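Local coordinates for protein secreted hemophore CSA2 (Candida albicans, PDB 4Y7S) that binds heme as a secreted hemophore and takes part in the utilization of iron from human hemoglobin during hyphal growth, at residues A[19-24]-A[46-51]; A[30-35]-A[66-71]; A[34-39]-A[58-63]; A[76-81]-A[103-108]; A[80-85]-A[92-97]. All coordinates share one frame; numbering follows the deposited sequence.

Interaction 1 (A[19-24]-A[46-51]); sequences ADRIYD and WDTGCL. With HEB (heme b/c), chain D.
Arg21 reaches from the short helix 19-22 to Thr48, in the first turn of helix 48-53, and the two side chains meet obliquely. The arginine chain folds at its second torsion (chi2 -62°), which lays CG near the methyl CG2 of Thr48 at 4.1 Å and swings the guanidinium past the hydroxyl. NH2 of Arg21 stands 3.3 Å from OG1 of Thr48, but that hydroxyl has its clear hydrogen bond with the carbonyl O of Gly17. A water bridges the segments as well, accepting from Arg21 NH2 and lying 2.7 Å from the carbonyl O of Trp46, to which it probably donates. Flanking Thr48, the side chains of Trp46, Asp47 and Cys50 turn to the heme. Asp47 holds CG anti to its backbone N (chi1 -173°) and sends OD2 to the iron at 2.2 Å, while OD1 receives the amide of Cys50 at 3.1 Å. This capping bond is nearly straight at the hydrogen (172°) and arrives from above the carboxylate plane, so one carboxylate both closes the N-terminus of helix 48-53 and binds metal, its rotation fixed at both oxygens. The indole of Trp46 leans obliquely on the porphyrin, CH2 lying 3.6 Å from CHA of the heme. Cys50, disulfide-bonded to Cys43, rests SG 3.4 Å from C2C of the heme. The backbone O of Gly49 comes to 3.5 Å from CAB of the heme. Axial ligation by an N-cap aspartate, set among cysteine and tryptophan, is the heme site of this CFEM helical basket.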
# COMPACT_ATOMS: atom_id res chain seq x y z
N ALA A 19 14.46 3.45 11.60
CA ALA A 19 15.27 4.59 12.00
C ALA A 19 16.48 4.23 12.86
O ALA A 19 17.56 4.75 12.64
CB ALA A 19 14.41 5.60 12.72
N ASP A 20 16.28 3.36 13.86
CA ASP A 20 17.34 3.05 14.80
C ASP A 20 18.55 2.47 14.07
O ASP A 20 19.67 2.60 14.53
CB ASP A 20 16.85 2.05 15.88
CG ASP A 20 16.00 2.71 16.97
OD1 ASP A 20 15.44 3.80 16.73
OD2 ASP A 20 15.91 2.15 18.10
N ARG A 21 18.34 1.81 12.95
CA ARG A 21 19.45 1.18 12.26
C ARG A 21 20.37 2.17 11.56
O ARG A 21 21.56 1.90 11.40
CB ARG A 21 18.94 0.19 11.21
CG ARG A 21 18.11 -0.94 11.77
CD ARG A 21 18.88 -1.85 12.78
NE ARG A 21 17.84 -2.61 13.43
CZ ARG A 21 17.35 -2.35 14.63
NH1 ARG A 21 17.88 -1.41 15.40
NH2 ARG A 21 16.36 -3.08 15.08
N ILE A 22 19.84 3.32 11.18
CA ILE A 22 20.58 4.23 10.30
C ILE A 22 20.63 5.70 10.75
O ILE A 22 21.25 6.53 10.08
CB ILE A 22 19.98 4.17 8.86
CG1 ILE A 22 18.53 4.62 8.86
CG2 ILE A 22 20.05 2.74 8.31
CD1 ILE A 22 17.87 4.65 7.45
N TYR A 23 20.02 6.00 11.89
CA TYR A 23 19.79 7.38 12.28
C TYR A 23 21.10 8.15 12.38
O TYR A 23 21.17 9.31 11.96
CB TYR A 23 19.04 7.46 13.62
CG TYR A 23 18.60 8.88 13.94
CD1 TYR A 23 17.50 9.43 13.29
CD2 TYR A 23 19.28 9.67 14.86
CE1 TYR A 23 17.08 10.72 13.56
CE2 TYR A 23 18.88 10.96 15.14
CZ TYR A 23 17.77 11.48 14.49
OH TYR A 23 17.36 12.77 14.75
N ASP A 24 22.12 7.54 12.93
CA ASP A 24 23.40 8.19 13.10
C ASP A 24 24.24 8.27 11.84
O ASP A 24 25.18 8.97 11.81
CB ASP A 24 24.19 7.49 14.18
CG ASP A 24 23.59 7.68 15.51
OD1 ASP A 24 22.95 8.69 15.76
OD2 ASP A 24 23.76 6.80 16.32
N TRP A 46 9.14 -1.77 16.43
CA TRP A 46 10.56 -2.15 16.47
C TRP A 46 10.95 -3.02 15.28
O TRP A 46 12.11 -3.38 15.14
CB TRP A 46 10.87 -2.91 17.77
CG TRP A 46 9.87 -3.97 18.10
CD1 TRP A 46 8.86 -3.89 19.03
CD2 TRP A 46 9.74 -5.26 17.49
NE1 TRP A 46 8.12 -5.05 19.04
CE2 TRP A 46 8.64 -5.91 18.10
CE3 TRP A 46 10.44 -5.94 16.49
CZ2 TRP A 46 8.23 -7.19 17.74
CZ3 TRP A 46 10.03 -7.22 16.13
CH2 TRP A 46 8.93 -7.83 16.76
N ASP A 47 9.99 -3.35 14.43
CA ASP A 47 10.19 -4.35 13.39
C ASP A 47 10.76 -3.76 12.09
O ASP A 47 10.02 -3.31 11.22
CB ASP A 47 8.86 -5.03 13.16
CG ASP A 47 8.95 -6.20 12.22
OD1 ASP A 47 9.97 -6.42 11.52
OD2 ASP A 47 7.94 -6.92 12.20
N THR A 48 12.07 -3.81 11.96
CA THR A 48 12.79 -3.26 10.83
C THR A 48 12.25 -3.79 9.50
O THR A 48 11.88 -3.02 8.63
CB THR A 48 14.28 -3.59 10.95
OG1 THR A 48 14.75 -3.16 12.23
CG2 THR A 48 15.09 -2.91 9.85
N GLY A 49 12.23 -5.10 9.36
CA GLY A 49 11.77 -5.73 8.13
C GLY A 49 10.38 -5.29 7.72
O GLY A 49 10.14 -4.97 6.56
N CYS A 50 9.44 -5.27 8.67
CA CYS A 50 8.10 -4.81 8.35
C CYS A 50 8.09 -3.34 7.88
O CYS A 50 7.46 -3.00 6.89
CB CYS A 50 7.19 -4.99 9.56
SG CYS A 50 5.46 -4.61 9.24
N LEU A 51 8.85 -2.48 8.55
CA LEU A 51 8.87 -1.06 8.20
C LEU A 51 9.63 -0.79 6.90
O LEU A 51 9.57 0.32 6.35
CB LEU A 51 9.48 -0.26 9.35
CG LEU A 51 8.64 -0.28 10.62
CD1 LEU A 51 9.37 0.37 11.77
CD2 LEU A 51 7.30 0.38 10.41
FE HEB D . 7.60 -8.84 11.25
CHA HEB D . 7.76 -10.23 14.39
CHB HEB D . 10.87 -9.79 10.71
CHC HEB D . 7.25 -8.29 7.86
CHD HEB D . 4.23 -8.42 11.53
NA HEB D . 9.05 -9.86 12.35
C1A HEB D . 8.91 -10.29 13.64
C2A HEB D . 10.18 -10.83 14.08
C3A HEB D . 11.04 -10.71 13.07
C4A HEB D . 10.35 -10.10 11.95
CMA HEB D . 12.53 -11.14 13.03
CAA HEB D . 10.44 -11.44 15.48
CBA HEB D . 10.48 -12.96 15.35
CGA HEB D . 10.86 -13.61 16.66
O1A HEB D . 11.48 -14.70 16.64
O2A HEB D . 10.56 -13.04 17.73
NB HEB D . 8.78 -9.06 9.64
C1B HEB D . 10.14 -9.36 9.63
C2B HEB D . 10.63 -9.16 8.28
C3B HEB D . 9.61 -8.74 7.53
C4B HEB D . 8.46 -8.67 8.36
CMB HEB D . 12.09 -9.36 7.81
CAB HEB D . 9.53 -8.37 6.04
CBB HEB D . 10.43 -8.79 5.15
NC HEB D . 6.04 -8.48 9.92
C1C HEB D . 6.12 -8.18 8.59
C2C HEB D . 4.84 -7.72 8.09
C3C HEB D . 4.01 -7.75 9.14
C4C HEB D . 4.75 -8.23 10.29
CMC HEB D . 4.59 -7.28 6.63
CAC HEB D . 2.51 -7.39 9.23
CBC HEB D . 1.78 -7.17 8.14
ND HEB D . 6.21 -9.30 12.70
C1D HEB D . 4.87 -8.94 12.63
C2D HEB D . 4.25 -9.16 13.91
C3D HEB D . 5.35 -9.74 14.79
C4D HEB D . 6.52 -9.78 13.97
CMD HEB D . 2.78 -8.88 14.28
CAD HEB D . 5.24 -10.12 16.28
CBD HEB D . 4.83 -11.57 16.49
CGD HEB D . 4.45 -11.74 17.94
O1D HEB D . 4.62 -10.77 18.75
O2D HEB D . 3.96 -12.85 18.29
O HOH W 1 14.31 -2.74 16.51

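Interaction 2 (A[30-35]-A[66-71])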
# COMPACT_ATOMS: atom_id res chain seq x y z
N ALA A 30 17.89 13.96 6.26
CA ALA A 30 16.93 12.86 6.29
C ALA A 30 16.50 12.47 7.68
O ALA A 30 15.59 11.66 7.83
CB ALA A 30 17.52 11.65 5.59
N GLN A 31 17.14 13.03 8.71
CA GLN A 31 16.83 12.60 10.08
C GLN A 31 15.35 12.78 10.44
O GLN A 31 14.73 11.87 10.99
CB GLN A 31 17.71 13.33 11.08
CG GLN A 31 19.16 12.82 11.05
CD GLN A 31 20.04 13.46 12.11
OE1 GLN A 31 21.04 12.87 12.52
NE2 GLN A 31 19.68 14.65 12.56
N GLU A 32 14.76 13.93 10.11
CA GLU A 32 13.35 14.13 10.46
C GLU A 32 12.46 13.16 9.69
O GLU A 32 11.39 12.77 10.17
CB GLU A 32 12.90 15.57 10.16
CG GLU A 32 13.00 15.98 8.69
CD GLU A 32 12.55 17.44 8.42
OE1 GLU A 32 11.39 17.79 8.74
OE2 GLU A 32 13.37 18.23 7.92
N CYS A 33 12.90 12.75 8.51
CA CYS A 33 12.11 11.93 7.63
C CYS A 33 11.87 10.52 8.21
O CYS A 33 10.80 9.95 7.99
CB CYS A 33 12.77 11.85 6.26
SG CYS A 33 12.90 13.44 5.47
N VAL A 34 12.83 9.97 8.94
CA VAL A 34 12.71 8.60 9.45
C VAL A 34 11.95 8.51 10.77
O VAL A 34 11.70 7.41 11.26
CB VAL A 34 14.10 7.92 9.59
CG1 VAL A 34 14.82 7.90 8.24
CG2 VAL A 34 14.96 8.59 10.65
N LYS A 35 11.57 9.66 11.32
CA LYS A 35 10.79 9.73 12.56
C LYS A 35 9.28 9.61 12.27
O LYS A 35 8.45 9.86 13.14
CB LYS A 35 11.08 11.03 13.30
CG LYS A 35 12.52 11.15 13.78
CD LYS A 35 12.75 12.47 14.51
CE LYS A 35 14.13 12.56 15.11
NZ LYS A 35 14.33 13.83 15.85
N ALA A 66 13.03 13.03 -0.46
CA ALA A 66 13.05 13.69 -1.75
C ALA A 66 12.80 15.20 -1.66
O ALA A 66 13.22 15.94 -2.52
CB ALA A 66 12.02 13.07 -2.67
N SER A 67 12.10 15.63 -0.62
CA SER A 67 11.78 17.04 -0.44
C SER A 67 12.90 17.77 0.27
O SER A 67 13.20 18.90 -0.03
CB SER A 67 10.49 17.18 0.37
OG SER A 67 9.41 16.55 -0.30
N LYS A 68 13.51 17.09 1.23
CA LYS A 68 14.47 17.69 2.14
C LYS A 68 15.94 17.50 1.74
O LYS A 68 16.81 18.22 2.22
CB LYS A 68 14.27 17.11 3.54
CG LYS A 68 12.88 17.30 4.16
CD LYS A 68 12.60 18.69 4.60
CE LYS A 68 11.18 18.78 5.18
NZ LYS A 68 10.73 20.19 5.27
N CYS A 69 16.22 16.50 0.90
CA CYS A 69 17.60 16.14 0.52
C CYS A 69 17.88 16.30 -0.99
O CYS A 69 16.98 16.10 -1.81
CB CYS A 69 17.89 14.69 0.94
SG CYS A 69 17.75 14.37 2.73
N ARG A 70 19.12 16.65 -1.34
CA ARG A 70 19.54 16.76 -2.75
C ARG A 70 20.84 16.02 -2.99
O ARG A 70 21.62 15.80 -2.06
CB ARG A 70 19.73 18.23 -3.16
CG ARG A 70 18.51 19.10 -2.99
CD ARG A 70 17.61 19.06 -4.21
NE ARG A 70 16.35 19.79 -3.98
CZ ARG A 70 15.27 19.26 -3.41
NH1 ARG A 70 15.27 17.99 -3.00
NH2 ARG A 70 14.19 20.00 -3.25
N GLY A 71 21.08 15.65 -4.24
CA GLY A 71 22.37 15.11 -4.66
C GLY A 71 22.78 13.86 -3.92
O GLY A 71 21.98 12.97 -3.67
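Lys68 and Glu32 cross at about a right angle at the surface, where the loop 30-35 meets the end of helix 55-68. Glu32 has CG between its backbone N and carbonyl carbon (chi1 61°) and runs extended beyond it, which carries the carboxylate across the lysine's aliphatic chain; OE2 comes to 3.4 Å from CD of Lys68. The lysine bends at its second torsion (chi2 -73°), passing its methylenes in front of the carboxylate and leaving NZ 4.2 Å from Glu32 OE2. These opposite charges may attract weakly, beyond salt-bridge range, and the contact itself is between methylenes and carboxylate. Deeper in, SG of Cys33 lies 4.1 Å from CG of Lys68, and SG of Cys69 packs 4.0 Å from CB of Ala30. Arg70 curls back on its own segment, NH1 donating to the carbonyl O of Ala66 at 2.9 Å and more weakly to that of Cys69 at the helix end. Phe77 of helix 72-87 packs against Ala30 from within the fold. Both sulfurs belong to disulfides, Cys33 with Cys64 and Cys69 with Cys29, so two covalent links tie this loop to the end of helix 55-68: half of the four-disulfide scaffold of the CFEM domain.

Interaction 3 (A[34-39]-A[58-63]); sequences VKQSTS and TGAVGN
Val34 begins the loop segment 34-39 at the point where it lies against helix 55-68, one of the helices of the CFEM helical basket. Its CB is directed away from the helix, yet CG1 of Val34 still comes to 4.2 Å from CG1 of Val61, an apolar contact between buried side chains. Phe77 of helix 72-87 packs on both valines, so the pair belongs to the hydrophobic interior. After Lys35, whose side chain touches Tyr23, the backbone changes course and Gln36 turns to the helix. CB of Gln36 touches the branch CG2 of Val61 at 3.9 Å. With CG anti to the backbone N (chi1 -180°), the chain bends at the next bond (chi2 74°) and so brings the flat face of its amide over the methyl CB of Ala60. A polar group thus meets a methyl face-on. Ala60 packs in addition on Asp24 of a second subunit, which places this spot near a subunit boundary. The loop then leaves the helix, and Ser37 and Ser39 pair through their hydroxyls, OG of Ser37 to OG of Ser39 2.8 Å. The tightest approach between the segments is that of the glutamine amide: CD of Gln36 lies 3.4 Å from CB of Ala60, with OE1 and NE2 of the same amide each 3.6 Å from that methyl.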
# COMPACT_ATOMS: atom_id res chain seq x y z
N VAL A 34 12.83 9.97 8.94
CA VAL A 34 12.71 8.60 9.45
C VAL A 34 11.95 8.51 10.77
O VAL A 34 11.70 7.41 11.26
CB VAL A 34 14.10 7.92 9.59
CG1 VAL A 34 14.82 7.90 8.24
CG2 VAL A 34 14.96 8.59 10.65
N LYS A 35 11.57 9.66 11.32
CA LYS A 35 10.79 9.73 12.56
C LYS A 35 9.28 9.61 12.27
O LYS A 35 8.45 9.86 13.14
CB LYS A 35 11.08 11.03 13.30
CG LYS A 35 12.52 11.15 13.78
CD LYS A 35 12.75 12.47 14.51
CE LYS A 35 14.13 12.56 15.11
NZ LYS A 35 14.33 13.83 15.85
N GLN A 36 8.96 9.23 11.04
CA GLN A 36 7.59 8.98 10.61
C GLN A 36 6.87 8.03 11.58
O GLN A 36 7.44 7.03 12.02
CB GLN A 36 7.64 8.39 9.19
CG GLN A 36 6.31 8.06 8.56
CD GLN A 36 5.59 9.31 8.13
OE1 GLN A 36 6.23 10.32 7.80
NE2 GLN A 36 4.25 9.25 8.10
N SER A 37 5.63 8.35 11.92
CA SER A 37 4.85 7.49 12.81
C SER A 37 4.61 6.11 12.21
O SER A 37 4.35 5.99 11.02
CB SER A 37 3.50 8.14 13.12
OG SER A 37 2.69 7.22 13.83
N THR A 38 4.68 5.08 13.03
CA THR A 38 4.43 3.71 12.58
C THR A 38 2.99 3.25 12.84
O THR A 38 2.63 2.10 12.56
CB THR A 38 5.39 2.73 13.25
OG1 THR A 38 5.22 2.79 14.67
CG2 THR A 38 6.81 3.09 12.94
N SER A 39 2.17 4.16 13.36
CA SER A 39 0.83 3.82 13.84
C SER A 39 -0.16 3.44 12.72
O SER A 39 -1.14 2.76 12.98
CB SER A 39 0.29 5.00 14.65
OG SER A 39 0.15 6.16 13.84
N THR A 58 7.16 3.56 3.98
CA THR A 58 8.38 3.85 3.23
C THR A 58 8.17 5.02 2.27
O THR A 58 9.09 5.77 2.00
CB THR A 58 8.88 2.64 2.42
OG1 THR A 58 7.94 2.36 1.38
CG2 THR A 58 9.08 1.42 3.32
N GLY A 59 6.97 5.13 1.73
CA GLY A 59 6.66 6.19 0.77
C GLY A 59 6.66 7.55 1.45
O GLY A 59 7.09 8.55 0.88
N ALA A 60 6.16 7.58 2.68
CA ALA A 60 6.17 8.82 3.44
C ALA A 60 7.61 9.23 3.73
O ALA A 60 7.97 10.40 3.57
CB ALA A 60 5.38 8.67 4.75
N VAL A 61 8.42 8.27 4.16
CA VAL A 61 9.82 8.52 4.45
C VAL A 61 10.50 8.99 3.17
O VAL A 61 11.21 9.99 3.16
CB VAL A 61 10.52 7.26 5.03
CG1 VAL A 61 12.02 7.48 5.09
CG2 VAL A 61 9.98 6.94 6.42
N GLY A 62 10.23 8.28 2.08
CA GLY A 62 10.82 8.60 0.79
C GLY A 62 10.43 9.97 0.26
O GLY A 62 11.27 10.71 -0.25
N ASN A 63 9.15 10.31 0.39
CA ASN A 63 8.67 11.61 -0.03
C ASN A 63 9.38 12.72 0.71
O ASN A 63 9.74 13.74 0.13
CB ASN A 63 7.18 11.74 0.21
CG ASN A 63 6.37 11.12 -0.88
OD1 ASN A 63 6.84 10.97 -2.01
ND2 ASN A 63 5.14 10.77 -0.57

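Interaction 4 (A[76-81]-A[103-108]); sequences NFRKLA and SALDAA
Arg78 of helix 72-87 extends to helix 99-110, where its guanidinium finds an acid at its edge and a leucine over one face. NH1 makes a salt bridge with OD1 of Asp106 at 2.8 Å, although as a hydrogen bond it is weak, the angle at the hydrogen being only 124°. The carboxylate sits near the guanidinium plane, with the two planes 33° apart. NH2 has a different partner, OG of Ser102, so two nitrogens of the group are engaged by residues of the same helix, which limits its rotation. Asp106 points its CB away from helix 72-87, and its carboxylate returns toward the arginine. Beneath the polar pair, CD1 of Leu105 lies over the guanidinium face, offset toward its rim and 3.8 Å from NE of Arg78, while CB of Leu105 is 3.8 Å from NH1. A bend at the third torsion (chi3 85°) turns the arginine's end across the leucine. Leu105 continues inward onto Val65 and Ala66 of helix 55-68 and Val74 of helix 72-87. An Arg-Asp salt bridge over an apolar leucine thus joins two helices of the CFEM basket, in an interhelical packing contact away from the heme.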
# COMPACT_ATOMS: atom_id res chain seq x y z
N ASN A 76 23.10 8.51 -0.72
CA ASN A 76 23.59 7.92 0.52
C ASN A 76 22.46 7.46 1.44
O ASN A 76 22.54 6.40 2.05
CB ASN A 76 24.52 8.91 1.22
CG ASN A 76 25.88 8.99 0.58
OD1 ASN A 76 26.34 8.00 0.01
ND2 ASN A 76 26.50 10.17 0.61
N PHE A 77 21.41 8.25 1.53
CA PHE A 77 20.27 7.81 2.31
C PHE A 77 19.72 6.49 1.75
O PHE A 77 19.46 5.56 2.50
CB PHE A 77 19.14 8.83 2.35
CG PHE A 77 17.93 8.28 3.03
CD1 PHE A 77 17.85 8.33 4.42
CD2 PHE A 77 16.95 7.61 2.32
CE1 PHE A 77 16.78 7.76 5.09
CE2 PHE A 77 15.87 7.03 2.97
CZ PHE A 77 15.78 7.11 4.36
N ARG A 78 19.56 6.40 0.43
CA ARG A 78 18.98 5.19 -0.15
C ARG A 78 19.89 3.97 0.07
O ARG A 78 19.40 2.88 0.31
CB ARG A 78 18.72 5.35 -1.65
CG ARG A 78 17.62 6.31 -1.99
CD ARG A 78 17.27 6.26 -3.50
NE ARG A 78 16.31 5.19 -3.84
CZ ARG A 78 15.69 5.09 -5.02
NH1 ARG A 78 15.94 5.97 -5.99
NH2 ARG A 78 14.84 4.10 -5.25
N LYS A 79 21.21 4.16 -0.02
CA LYS A 79 22.15 3.08 0.23
C LYS A 79 22.02 2.57 1.65
O LYS A 79 22.07 1.37 1.87
CB LYS A 79 23.58 3.55 -0.01
CG LYS A 79 23.90 3.68 -1.47
CD LYS A 79 25.39 4.01 -1.74
CE LYS A 79 25.66 4.07 -3.25
NZ LYS A 79 26.95 4.72 -3.56
N LEU A 80 21.86 3.47 2.60
CA LEU A 80 21.70 3.05 3.99
C LEU A 80 20.36 2.35 4.24
O LEU A 80 20.31 1.35 4.97
CB LEU A 80 21.84 4.24 4.92
CG LEU A 80 23.28 4.70 5.10
CD1 LEU A 80 23.28 6.12 5.56
CD2 LEU A 80 24.02 3.80 6.08
N ALA A 81 19.29 2.88 3.65
CA ALA A 81 17.98 2.25 3.78
C ALA A 81 18.00 0.83 3.22
O ALA A 81 17.54 -0.13 3.86
CB ALA A 81 16.91 3.08 3.07
N SER A 103 10.92 7.55 -8.36
CA SER A 103 11.16 8.52 -9.42
C SER A 103 11.48 9.89 -8.82
O SER A 103 12.38 10.57 -9.28
CB SER A 103 9.96 8.63 -10.37
OG SER A 103 9.68 7.37 -10.96
N ALA A 104 10.74 10.26 -7.78
CA ALA A 104 10.99 11.52 -7.07
C ALA A 104 12.38 11.52 -6.43
O ALA A 104 13.06 12.55 -6.40
CB ALA A 104 9.90 11.76 -6.01
N LEU A 105 12.81 10.39 -5.88
CA LEU A 105 14.14 10.32 -5.28
C LEU A 105 15.21 10.42 -6.34
O LEU A 105 16.21 11.12 -6.16
CB LEU A 105 14.31 9.03 -4.50
CG LEU A 105 13.54 8.96 -3.18
CD1 LEU A 105 13.51 7.54 -2.65
CD2 LEU A 105 14.13 9.96 -2.15
N ASP A 106 15.00 9.72 -7.46
CA ASP A 106 15.91 9.79 -8.60
C ASP A 106 16.13 11.25 -8.99
O ASP A 106 17.27 11.70 -9.24
CB ASP A 106 15.37 9.02 -9.82
CG ASP A 106 15.39 7.51 -9.62
OD1 ASP A 106 15.98 7.03 -8.63
OD2 ASP A 106 14.82 6.79 -10.48
N ALA A 107 15.03 11.99 -9.08
CA ALA A 107 15.10 13.40 -9.48
C ALA A 107 15.88 14.24 -8.46
O ALA A 107 16.70 15.09 -8.82
CB ALA A 107 13.69 13.97 -9.68
N ALA A 108 15.59 14.02 -7.18
CA ALA A 108 16.27 14.76 -6.11
C ALA A 108 17.77 14.49 -6.12
O ALA A 108 18.58 15.41 -5.89
CB ALA A 108 15.68 14.39 -4.76

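Interaction 5 (A[80-85]-A[92-97])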
# COMPACT_ATOMS: atom_id res chain seq x y z
N LEU A 80 21.86 3.47 2.60
CA LEU A 80 21.70 3.05 3.99
C LEU A 80 20.36 2.35 4.24
O LEU A 80 20.31 1.35 4.97
CB LEU A 80 21.84 4.24 4.92
CG LEU A 80 23.28 4.70 5.10
CD1 LEU A 80 23.28 6.12 5.56
CD2 LEU A 80 24.02 3.80 6.08
N ALA A 81 19.29 2.88 3.65
CA ALA A 81 17.98 2.25 3.78
C ALA A 81 18.00 0.83 3.22
O ALA A 81 17.54 -0.13 3.86
CB ALA A 81 16.91 3.08 3.07
N VAL A 82 18.55 0.71 2.03
CA VAL A 82 18.66 -0.59 1.37
C VAL A 82 19.50 -1.54 2.24
O VAL A 82 19.14 -2.70 2.43
CB VAL A 82 19.29 -0.45 -0.01
CG1 VAL A 82 19.77 -1.81 -0.54
CG2 VAL A 82 18.29 0.18 -0.97
N GLY A 83 20.62 -1.05 2.75
CA GLY A 83 21.49 -1.87 3.56
C GLY A 83 20.83 -2.41 4.82
O GLY A 83 20.93 -3.59 5.15
N ALA A 84 20.13 -1.53 5.53
CA ALA A 84 19.46 -1.93 6.76
C ALA A 84 18.36 -2.95 6.48
O ALA A 84 18.21 -3.93 7.20
CB ALA A 84 18.88 -0.72 7.46
N CYS A 85 17.59 -2.71 5.43
CA CYS A 85 16.49 -3.59 5.09
C CYS A 85 17.01 -4.94 4.59
O CYS A 85 16.46 -5.98 4.92
CB CYS A 85 15.60 -2.91 4.05
SG CYS A 85 14.85 -1.40 4.67
N ASP A 92 14.96 -8.38 -2.37
CA ASP A 92 15.20 -7.37 -3.40
C ASP A 92 13.85 -6.76 -3.83
O ASP A 92 12.93 -7.50 -4.15
CB ASP A 92 15.93 -8.07 -4.57
CG ASP A 92 16.33 -7.12 -5.70
OD1 ASP A 92 15.71 -6.06 -5.88
OD2 ASP A 92 17.25 -7.48 -6.46
N PRO A 93 13.73 -5.42 -3.89
CA PRO A 93 14.70 -4.32 -3.77
C PRO A 93 14.96 -3.80 -2.35
O PRO A 93 15.50 -2.70 -2.21
CB PRO A 93 14.07 -3.22 -4.65
CG PRO A 93 12.59 -3.42 -4.47
CD PRO A 93 12.40 -4.92 -4.32
N TYR A 94 14.57 -4.59 -1.34
CA TYR A 94 15.01 -4.39 0.04
C TYR A 94 14.27 -3.26 0.75
O TYR A 94 13.57 -3.50 1.73
CB TYR A 94 16.53 -4.20 0.07
CG TYR A 94 17.25 -5.30 -0.70
CD1 TYR A 94 17.25 -6.60 -0.23
CD2 TYR A 94 17.87 -5.05 -1.92
CE1 TYR A 94 17.86 -7.63 -0.92
CE2 TYR A 94 18.49 -6.06 -2.62
CZ TYR A 94 18.48 -7.35 -2.12
OH TYR A 94 19.10 -8.38 -2.81
N TRP A 95 14.43 -2.02 0.29
CA TRP A 95 13.63 -0.91 0.79
C TRP A 95 12.49 -0.70 -0.20
O TRP A 95 12.69 -0.19 -1.29
CB TRP A 95 14.49 0.34 0.98
CG TRP A 95 13.76 1.49 1.63
CD1 TRP A 95 13.03 1.44 2.79
CD2 TRP A 95 13.70 2.84 1.19
NE1 TRP A 95 12.51 2.66 3.07
CE2 TRP A 95 12.91 3.55 2.11
CE3 TRP A 95 14.24 3.53 0.09
CZ2 TRP A 95 12.64 4.91 1.97
CZ3 TRP A 95 13.98 4.88 -0.04
CH2 TRP A 95 13.19 5.56 0.90
N ILE A 96 11.30 -1.16 0.17
CA ILE A 96 10.22 -1.29 -0.81
C ILE A 96 9.38 -0.03 -0.87
O ILE A 96 8.51 0.17 -0.03
CB ILE A 96 9.27 -2.46 -0.47
CG1 ILE A 96 10.02 -3.76 -0.11
CG2 ILE A 96 8.30 -2.70 -1.62
CD1 ILE A 96 10.77 -4.42 -1.24
N ILE A 97 9.58 0.78 -1.90
CA ILE A 97 8.87 2.05 -2.04
C ILE A 97 8.03 2.09 -3.28
O ILE A 97 8.30 1.38 -4.25
CB ILE A 97 9.85 3.26 -2.06
CG1 ILE A 97 10.93 3.09 -3.14
CG2 ILE A 97 10.48 3.43 -0.73
CD1 ILE A 97 11.87 4.30 -3.27
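This is an apolar and aromatic packing contact between helix 72-87 and the loop that leads on to helix 99-110. Trp95 carries its inner part. Its CG is anti to the backbone N (chi1 -174°), which presents the indole to the helix, and the methyl CB of Ala81 stands over one face as a CH-pi contact, 3.9 Å from the centroid of the five-membered ring and 19° off its normal. On the opposite face CG2 of Ile97 sits 3.5 Å above the plane. SG of Cys85 approaches the same ring obliquely, 3.9 Å from CD1 of Trp95, a sulfur-aromatic contact. Closer still, CB of Cys85 lies 3.1 Å from the carbonyl O of Tyr94. Farther out, CG1 of Val82 leans obliquely on the Tyr94 ring, 4.0 Å from CD2, and Asp92 CA covers one face of that ring. The cis peptide before Pro93 and the positive phi of Tyr94 (78°) shape the turn. Phe18, a further neighbour, lies nearly parallel to the indole and also touches Ala81 and Cys85. The Cys52-Cys85 disulfide joins this packing to helix 48-53, which follows the axial Asp47, and is one of the four that stabilize the CFEM fold.

Interactions 4 and 5 share Leu80 and Ala81 and both use helix 72-87, one meeting helix 99-110 through a charged pair, the other a loop through aromatic and sulfur packing. Interactions 2 and 3 likewise share Val34 and Lys35 and lay one loop along helix 55-68. The valines of interaction 3 and Trp95 of interaction 5 are core, whereas Glu32-Lys68 of interaction 2 and Arg78-Asp106 of interaction 4 put their charges at the surface. Phe77 bridges these pairs, touching Ala30, Val34, Val61 and Trp95. Interaction 1 stands apart, being polar, water-bridged and metal-binding, yet Ile22 packs on Leu80 and Ala84. Thr58 OG1 probably hydrogen-bonds Ile96 O, joining interactions 3 and 5.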